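Local coordinates for protein citryl-spermidine/3,4-dihydroxybenzoyl-citryl-spermidine:spermidine ligase (Bacillus anthracis, PDB 3TO3) that catalyses the ATP-dependent condensation of spermidine with citryl-spermidine intermediates, amide-forming steps in the biosynthesis of the siderophore petrobactin, at residues E38-P43 with L572-L577; K64-E69 with R89-K94. All blocks are in the same frame, centred on the assembly; numbering follows the deposited sequence. Where two conformers were deposited one is given.

Contact 1: residues E38-P43 with L572-L577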
ATOM      1  N   GLU B  38      25.239   7.862  13.397  1.00 40.77           N
ATOM      2  CA  GLU B  38      25.651   7.824  11.991  1.00 42.27           C
ATOM      3  C   GLU B  38      25.978   9.234  11.496  1.00 41.76           C
ATOM      4  O   GLU B  38      26.308   9.424  10.344  1.00 44.14           O
ATOM      5  CB  GLU B  38      24.539   7.220  11.120  1.00 37.36           C
ATOM      6  CG  GLU B  38      24.216   5.802  11.465  1.00 42.26           C
ATOM      7  CD  GLU B  38      23.134   5.159  10.580  1.00 52.86           C
ATOM      8  OE1 GLU B  38      22.805   5.691   9.483  1.00 51.29           O
ATOM      9  OE2 GLU B  38      22.611   4.094  11.003  1.00 55.16           O
ATOM     10  N   GLY B  39      25.835  10.228  12.365  1.00 37.84           N
ATOM     11  CA  GLY B  39      26.125  11.609  12.012  1.00 35.71           C
ATOM     12  C   GLY B  39      25.085  12.236  11.105  1.00 47.63           C
ATOM     13  O   GLY B  39      25.371  13.205  10.449  1.00 44.55           O
ATOM     14  N   ILE B  40      23.884  11.676  11.035  1.00 47.88           N
ATOM     15  CA  ILE B  40      22.842  12.285  10.217  1.00 39.93           C
ATOM     16  C   ILE B  40      22.485  13.660  10.796  1.00 43.43           C
ATOM     17  O   ILE B  40      22.171  14.588  10.056  1.00 44.91           O
ATOM     18  CB  ILE B  40      21.595  11.381  10.135  1.00 40.65           C
ATOM     19  CG1 ILE B  40      21.949  10.096   9.388  1.00 43.83           C
ATOM     20  CG2 ILE B  40      20.426  12.095   9.442  1.00 35.88           C
ATOM     21  CD1 ILE B  40      20.992   8.974   9.623  1.00 49.45           C
ATOM     22  N   ILE B  41      22.530  13.774  12.124  1.00 38.32           N
ATOM     23  CA  ILE B  41      22.420  15.056  12.804  1.00 44.91           C
ATOM     24  C   ILE B  41      23.663  15.235  13.695  1.00 51.15           C
ATOM     25  O   ILE B  41      24.295  14.263  14.151  1.00 51.20           O
ATOM     26  CB  ILE B  41      21.155  15.128  13.693  1.00 41.61           C
ATOM     27  CG1 ILE B  41      21.196  13.984  14.704  1.00 40.81           C
ATOM     28  CG2 ILE B  41      19.899  15.019  12.865  1.00 33.95           C
ATOM     29  CD1 ILE B  41      20.087  14.028  15.719  1.00 56.70           C
ATOM     30  N   THR B  42      24.006  16.483  13.965  1.00 50.72           N
ATOM     31  CA  THR B  42      25.221  16.774  14.718  1.00 51.02           C
ATOM     32  C   THR B  42      24.851  17.722  15.855  1.00 46.23           C
ATOM     33  O   THR B  42      25.079  18.914  15.785  1.00 48.21           O
ATOM     34  CB  THR B  42      26.314  17.372  13.792  1.00 56.77           C
ATOM     35  OG1 THR B  42      25.740  18.421  13.004  1.00 63.54           O
ATOM     36  CG2 THR B  42      26.860  16.293  12.804  1.00 45.64           C
ATOM     37  N   PRO B  43      24.263  17.181  16.917  1.00 44.12           N
ATOM     38  CA  PRO B  43      23.804  18.046  18.008  1.00 42.72           C
ATOM     39  C   PRO B  43      24.980  18.713  18.702  1.00 45.32           C
ATOM     40  O   PRO B  43      26.100  18.276  18.494  1.00 47.64           O
ATOM     41  CB  PRO B  43      23.097  17.067  18.949  1.00 39.52           C
ATOM     42  CG  PRO B  43      23.732  15.737  18.646  1.00 46.38           C
ATOM     43  CD  PRO B  43      23.999  15.754  17.177  1.00 44.06           C
ATOM     44  N   LEU B 572      22.952   2.424   8.369  1.00 50.12           N
ATOM     45  CA  LEU B 572      21.696   1.775   7.990  1.00 52.43           C
ATOM     46  C   LEU B 572      20.506   2.732   7.967  1.00 45.83           C
ATOM     47  O   LEU B 572      19.664   2.672   7.083  1.00 47.82           O
ATOM     48  CB  LEU B 572      21.410   0.620   8.941  1.00 52.61           C
ATOM     49  CG  LEU B 572      22.512  -0.451   9.012  1.00 60.50           C
ATOM     50  CD1 LEU B 572      22.343  -1.292  10.256  1.00 63.16           C
ATOM     51  CD2 LEU B 572      22.517  -1.327   7.773  1.00 55.59           C
ATOM     52  N   THR B 573      20.439   3.600   8.956  1.00 38.07           N
ATOM     53  CA  THR B 573      19.399   4.599   9.005  1.00 39.09           C
ATOM     54  C   THR B 573      19.579   5.620   7.880  1.00 40.78           C
ATOM     55  O   THR B 573      18.617   5.980   7.225  1.00 40.16           O
ATOM     56  CB  THR B 573      19.378   5.263  10.395  1.00 45.22           C
ATOM     57  OG1 THR B 573      19.106   4.252  11.387  1.00 45.57           O
ATOM     58  CG2 THR B 573      18.332   6.338  10.466  1.00 35.92           C
ATOM     59  N   LYS B 574      20.806   6.072   7.627  1.00 40.11           N
ATOM     60  CA  LYS B 574      21.002   7.081   6.592  1.00 42.68           C
ATOM     61  C   LYS B 574      20.371   6.634   5.269  1.00 55.93           C
ATOM     62  O   LYS B 574      19.810   7.447   4.503  1.00 52.12           O
ATOM     63  CB  LYS B 574      22.485   7.400   6.381  1.00 46.10           C
ATOM     64  CG  LYS B 574      22.722   8.559   5.431  1.00 49.45           C
ATOM     65  CD  LYS B 574      24.216   8.895   5.424  1.00 63.13           C
ATOM     66  CE  LYS B 574      24.563  10.110   4.543  1.00 72.50           C
ATOM     67  NZ  LYS B 574      24.394  11.402   5.284  1.00 74.97           N
ATOM     68  N   ARG B 575      20.440   5.331   5.022  1.00 54.54           N
ATOM     69  CA  ARG B 575      19.946   4.779   3.776  1.00 65.09           C
ATOM     70  C   ARG B 575      18.434   4.986   3.577  1.00 61.50           C
ATOM     71  O   ARG B 575      17.948   5.023   2.447  1.00 62.77           O
ATOM     72  CB  ARG B 575      20.326   3.301   3.692  1.00 75.02           C
ATOM     73  CG  ARG B 575      20.149   2.687   2.316  1.00 92.61           C
ATOM     74  CD  ARG B 575      21.175   1.593   2.118  1.00108.01           C
ATOM     75  NE  ARG B 575      21.804   1.232   3.388  1.00111.22           N
ATOM     76  CZ  ARG B 575      22.933   0.542   3.491  1.00117.42           C
ATOM     77  NH1 ARG B 575      23.435   0.259   4.685  1.00119.71           N
ATOM     78  NH2 ARG B 575      23.567   0.138   2.397  1.00121.04           N
ATOM     79  N   ARG B 576      17.704   5.135   4.680  1.00 57.15           N
ATOM     80  CA  ARG B 576      16.255   5.272   4.641  1.00 49.46           C
ATOM     81  C   ARG B 576      15.835   6.700   4.400  1.00 54.34           C
ATOM     82  O   ARG B 576      14.641   6.953   4.177  1.00 53.41           O
ATOM     83  CB  ARG B 576      15.633   4.833   5.973  1.00 57.02           C
ATOM     84  CG  ARG B 576      16.274   3.622   6.596  1.00 76.79           C
ATOM     85  CD  ARG B 576      15.359   2.417   6.545  1.00 93.62           C
ATOM     86  NE  ARG B 576      14.734   2.172   7.842  1.00108.65           N
ATOM     87  CZ  ARG B 576      15.330   1.530   8.847  1.00123.68           C
ATOM     88  NH1 ARG B 576      16.568   1.064   8.700  1.00125.72           N
ATOM     89  NH2 ARG B 576      14.694   1.354  10.006  1.00126.49           N
ATOM     90  N   LEU B 577      16.769   7.643   4.566  1.00 48.65           N
ATOM     91  CA  LEU B 577      16.479   9.066   4.301  1.00 47.76           C
ATOM     92  C   LEU B 577      16.944   9.659   2.959  1.00 48.79           C
ATOM     93  O   LEU B 577      16.748  10.849   2.720  1.00 52.62           O
ATOM     94  CB  LEU B 577      16.987   9.930   5.458  1.00 50.42           C
ATOM     95  CG  LEU B 577      16.601   9.337   6.818  1.00 52.11           C
ATOM     96  CD1 LEU B 577      17.465   9.916   7.893  1.00 50.81           C
ATOM     97  CD2 LEU B 577      15.115   9.526   7.123  1.00 49.77           C
TER

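Contact 2: residues K64-E69 with R89-K94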
ATOM      1  N   LYS B  64       9.959  28.748  13.744  1.00 71.15           N
ATOM      2  CA  LYS B  64      10.548  29.211  14.997  1.00 75.71           C
ATOM      3  C   LYS B  64      11.411  28.093  15.596  1.00 67.02           C
ATOM      4  O   LYS B  64      11.025  26.899  15.597  1.00 57.07           O
ATOM      5  CB  LYS B  64       9.467  29.677  15.986  1.00 89.19           C
ATOM      6  CG  LYS B  64      10.018  30.276  17.278  1.00101.80           C
ATOM      7  CD  LYS B  64       8.944  30.426  18.363  1.00109.46           C
ATOM      8  CE  LYS B  64       9.579  30.402  19.759  1.00114.87           C
ATOM      9  NZ  LYS B  64       8.605  30.541  20.888  1.00118.39           N
ATOM     10  N   SER B  65      12.586  28.470  16.094  1.00 59.29           N
ATOM     11  CA  SER B  65      13.518  27.464  16.555  1.00 65.92           C
ATOM     12  C   SER B  65      12.986  26.653  17.746  1.00 63.76           C
ATOM     13  O   SER B  65      12.218  27.131  18.592  1.00 67.26           O
ATOM     14  CB  SER B  65      14.908  28.054  16.818  1.00 66.67           C
ATOM     15  OG  SER B  65      14.982  28.662  18.081  1.00 69.48           O
ATOM     16  N   VAL B  66      13.386  25.398  17.774  1.00 56.45           N
ATOM     17  CA  VAL B  66      13.006  24.505  18.842  1.00 54.26           C
ATOM     18  C   VAL B  66      14.251  23.682  19.132  1.00 51.29           C
ATOM     19  O   VAL B  66      15.126  23.570  18.283  1.00 53.81           O
ATOM     20  CB  VAL B  66      11.843  23.608  18.391  1.00 59.36           C
ATOM     21  CG1 VAL B  66      12.351  22.492  17.500  1.00 52.41           C
ATOM     22  CG2 VAL B  66      11.131  23.037  19.572  1.00 66.15           C
ATOM     23  N   THR B  67      14.342  23.116  20.329  1.00 56.20           N
ATOM     24  CA  THR B  67      15.480  22.283  20.706  1.00 48.30           C
ATOM     25  C   THR B  67      14.990  20.995  21.360  1.00 54.59           C
ATOM     26  O   THR B  67      14.097  21.030  22.204  1.00 51.94           O
ATOM     27  CB  THR B  67      16.445  23.049  21.648  1.00 64.65           C
ATOM     28  OG1 THR B  67      17.314  23.864  20.863  1.00 71.01           O
ATOM     29  CG2 THR B  67      17.309  22.103  22.447  1.00 71.58           C
ATOM     30  N   TYR B  68      15.578  19.862  20.966  1.00 53.43           N
ATOM     31  CA  TYR B  68      15.365  18.590  21.659  1.00 45.02           C
ATOM     32  C   TYR B  68      16.560  18.225  22.526  1.00 48.66           C
ATOM     33  O   TYR B  68      17.694  18.291  22.071  1.00 52.60           O
ATOM     34  CB  TYR B  68      15.071  17.478  20.668  1.00 43.19           C
ATOM     35  CG  TYR B  68      13.772  17.681  19.948  1.00 45.69           C
ATOM     36  CD1 TYR B  68      12.600  17.195  20.478  1.00 43.70           C
ATOM     37  CD2 TYR B  68      13.708  18.397  18.753  1.00 45.86           C
ATOM     38  CE1 TYR B  68      11.412  17.379  19.852  1.00 46.53           C
ATOM     39  CE2 TYR B  68      12.499  18.596  18.105  1.00 34.36           C
ATOM     40  CZ  TYR B  68      11.356  18.059  18.667  1.00 47.29           C
ATOM     41  OH  TYR B  68      10.124  18.197  18.093  1.00 53.30           O
ATOM     42  N   GLU B  69      16.298  17.837  23.772  1.00 48.33           N
ATOM     43  CA  GLU B  69      17.356  17.611  24.751  1.00 48.66           C
ATOM     44  C   GLU B  69      17.298  16.210  25.296  1.00 47.62           C
ATOM     45  O   GLU B  69      16.226  15.698  25.579  1.00 46.34           O
ATOM     46  CB  GLU B  69      17.203  18.543  25.950  1.00 50.92           C
ATOM     47  CG  GLU B  69      17.647  19.962  25.721  1.00 71.97           C
ATOM     48  CD  GLU B  69      17.568  20.823  26.989  1.00 82.28           C
ATOM     49  OE1 GLU B  69      17.242  20.288  28.084  1.00 84.58           O
ATOM     50  OE2 GLU B  69      17.832  22.042  26.880  1.00 85.26           O
ATOM     51  N   ARG B  89      11.264  18.146  24.251  1.00 45.18           N
ATOM     52  CA  ARG B  89      11.185  19.270  23.338  1.00 41.21           C
ATOM     53  C   ARG B  89      11.164  20.587  24.107  1.00 51.81           C
ATOM     54  O   ARG B  89      10.275  20.833  24.922  1.00 50.60           O
ATOM     55  CB  ARG B  89       9.932  19.159  22.482  1.00 46.49           C
ATOM     56  CG  ARG B  89       9.770  20.263  21.424  1.00 52.96           C
ATOM     57  CD  ARG B  89       8.500  20.009  20.660  1.00 54.26           C
ATOM     58  NE  ARG B  89       8.286  20.873  19.507  1.00 56.68           N
ATOM     59  CZ  ARG B  89       7.685  22.057  19.557  1.00 59.71           C
ATOM     60  NH1 ARG B  89       7.274  22.559  20.725  1.00 59.29           N
ATOM     61  NH2 ARG B  89       7.505  22.747  18.439  1.00 52.69           N
ATOM     62  N   VAL B  90      12.142  21.444  23.841  1.00 55.35           N
ATOM     63  CA  VAL B  90      12.225  22.735  24.520  1.00 52.97           C
ATOM     64  C   VAL B  90      11.953  23.922  23.604  1.00 62.46           C
ATOM     65  O   VAL B  90      12.714  24.184  22.663  1.00 60.74           O
ATOM     66  CB  VAL B  90      13.600  22.937  25.121  1.00 48.24           C
ATOM     67  CG1 VAL B  90      13.619  24.209  25.961  1.00 45.62           C
ATOM     68  CG2 VAL B  90      13.963  21.714  25.941  1.00 53.44           C
ATOM     69  N   GLN B  91      10.833  24.601  23.831  1.00 62.57           N
ATOM     70  CA  GLN B  91      10.622  25.880  23.195  1.00 68.20           C
ATOM     71  C   GLN B  91      10.285  26.949  24.222  1.00 83.38           C
ATOM     72  O   GLN B  91      11.132  27.748  24.627  1.00 89.75           O
ATOM     73  CB  GLN B  91       9.490  25.745  22.187  1.00 65.19           C
ATOM     74  CG  GLN B  91       9.164  27.015  21.439  1.00 72.06           C
ATOM     75  CD  GLN B  91       8.329  26.715  20.222  1.00 76.67           C
ATOM     76  OE1 GLN B  91       7.165  26.306  20.336  1.00 79.30           O
ATOM     77  NE2 GLN B  91       8.932  26.863  19.043  1.00 70.23           N
ATOM     78  N   ASP B  92       9.044  26.945  24.677  0.59 83.51           N
ATOM     79  CA  ASP B  92       8.674  27.854  25.739  0.59 88.95           C
ATOM     80  C   ASP B  92       8.864  27.083  27.026  0.59 88.92           C
ATOM     81  O   ASP B  92       9.686  27.453  27.862  0.59 91.52           O
ATOM     82  CB  ASP B  92       7.251  28.386  25.564  0.59 92.68           C
ATOM     83  CG  ASP B  92       7.186  29.580  24.615  0.59 95.59           C
ATOM     84  OD1 ASP B  92       8.260  30.125  24.259  0.59 93.06           O
ATOM     85  OD2 ASP B  92       6.061  29.984  24.238  0.59 97.83           O
ATOM     86  N   GLY B  93       8.117  25.996  27.176  1.00 84.90           N
ATOM     87  CA  GLY B  93       8.326  25.114  28.296  1.00 78.02           C
ATOM     88  C   GLY B  93       9.086  23.906  27.801  1.00 73.31           C
ATOM     89  O   GLY B  93       9.653  23.898  26.697  1.00 63.91           O
ATOM     90  N   LYS B  94       9.088  22.880  28.638  1.00 66.84           N
ATOM     91  CA  LYS B  94       9.749  21.637  28.337  1.00 61.73           C
ATOM     92  C   LYS B  94       8.679  20.550  28.347  1.00 65.15           C
ATOM     93  O   LYS B  94       7.821  20.526  29.229  1.00 66.95           O
ATOM     94  CB  LYS B  94      10.806  21.360  29.392  1.00 61.07           C
ATOM     95  CG  LYS B  94      12.011  22.256  29.293  1.00 70.61           C
ATOM     96  CD  LYS B  94      13.125  21.773  30.228  1.00 77.51           C
ATOM     97  CE  LYS B  94      14.518  22.170  29.704  1.00 79.31           C
ATOM     98  NZ  LYS B  94      15.646  21.714  30.587  1.00 74.57           N
TER

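Contact 1: residues E38-P43 with L572-L577
With CG of E38 lying anti to the carbonyl carbon (chi1 -62°) and the chain extended beyond it (chi2 -178°), the carboxylate is carried across to the backbone of T573 and K574. E38 directly follows helix 18-37, whose end is a Schellman motif with G39 at positive phi; the facing segment, 572-577, is a turn-like piece with helical backbone angles along 572-576, between strands 566-570 and 585-589. The carboxylate takes two consecutive peptide N-H groups, one on each oxygen. K574 N donates to E38 OE1 at 2.8 Å, from the syn side and 16° out of the carboxylate plane. T573 N donates to E38 OE2 at 3.0 Å, on the syn lone pair of that oxygen. The hydroxyl of Y163 also hydrogen-bonds to OE2, a further grip that helps fix the rotation of the group, which is buried. T573 OG1 turns instead to S34 of the helix.

Next to these two hydrogen bonds, I40 supplies the apolar part. Its CD1 sits 3.5 Å from K574 N and 3.8 Å from T573 CG2, and K574 CB is 3.9 Å from I40 CD1. F121 of helix 115-138 touches T573 and L577 on the other segment. The second branch of I40 points toward the end of the turn, where CG2 lies 4.0 Å from L577 CD1.

Contact 2: residues K64-E69 with R89-K94
Two backbone hydrogen bonds join T67 and V90, the hydrogen-bonded pair of this antiparallel strand pairing. V90 N gives its hydrogen to T67 O at 2.6 Å with the donor nearly in line with the C=O bond (172° at the oxygen); T67 N returns a bond to V90 O at 3.0 Å, meeting that carbonyl in a more bent approach. Next to them, Y68 and R89 form a non-hydrogen-bonded pair, their CA atoms 4.6 Å apart.

Van der Waals contacts gather on the face that carries Y68 and R89. The R89 chain runs extended from CG to NE, with CG anti to the backbone N (chi1 -177°), which lays it past the tyrosine: R89 CB approaches Y68 CE1 to 3.5 Å, and the hydroxyl ends up at the edge of the guanidinium, in its plane. Ring and guanidinium planes stand 71° apart. V66 covers one guanidinium face, its CG2 methyl over the centre and 3.6 Å from R89 CZ. E106 of helix 100-110 joins the two polar ends, with a salt bridge to R89 NE and a hydrogen bond to Y68 OH.

Charged and amide groups link the margins more loosely. K64 NZ and D92 OD1 make a weak salt bridge at 3.4 Å, doubtful because D92 was modelled in two conformers, and E69 OE1 with K94 NZ another weak one at 3.3 Å. Q91 NE2 donates weakly to S65 O, but its stronger partner is D60.

On the face of T67 and V90, V90 CG2 packs against the E69 carboxylate. After V90 the chain turns back through Q91-G93 into strand 94-96: strand 65-74 flanks the beta hairpin of strands 88-90 and 94-96 in an antiparallel sheet that helix 100-110 covers on the face of Y68 and R89.

In the fold
Contact 2 lies wholly in the N-terminal region of the chain, contact 1 only by its first segment; their centres lie about 21 Å apart, with nearest atoms about 6 Å from each other. Residues 38-43 come first, then the two segments of contact 2, and 572-577 follows only near the C-terminal end. Contact 2 pairs neighbouring strands of the six-stranded antiparallel sheet, whose strand 44-47 follows directly after loop 38-43; I41 and P43 pack on strand 52-59, the neighbour of strand 65-74. Contact 1 thus ties this N-terminal unit to a late part of the chain, with the L572 side chain about 9 Å from bound ATP, whereas contact 2 lies at the surface, away from the annotated sites.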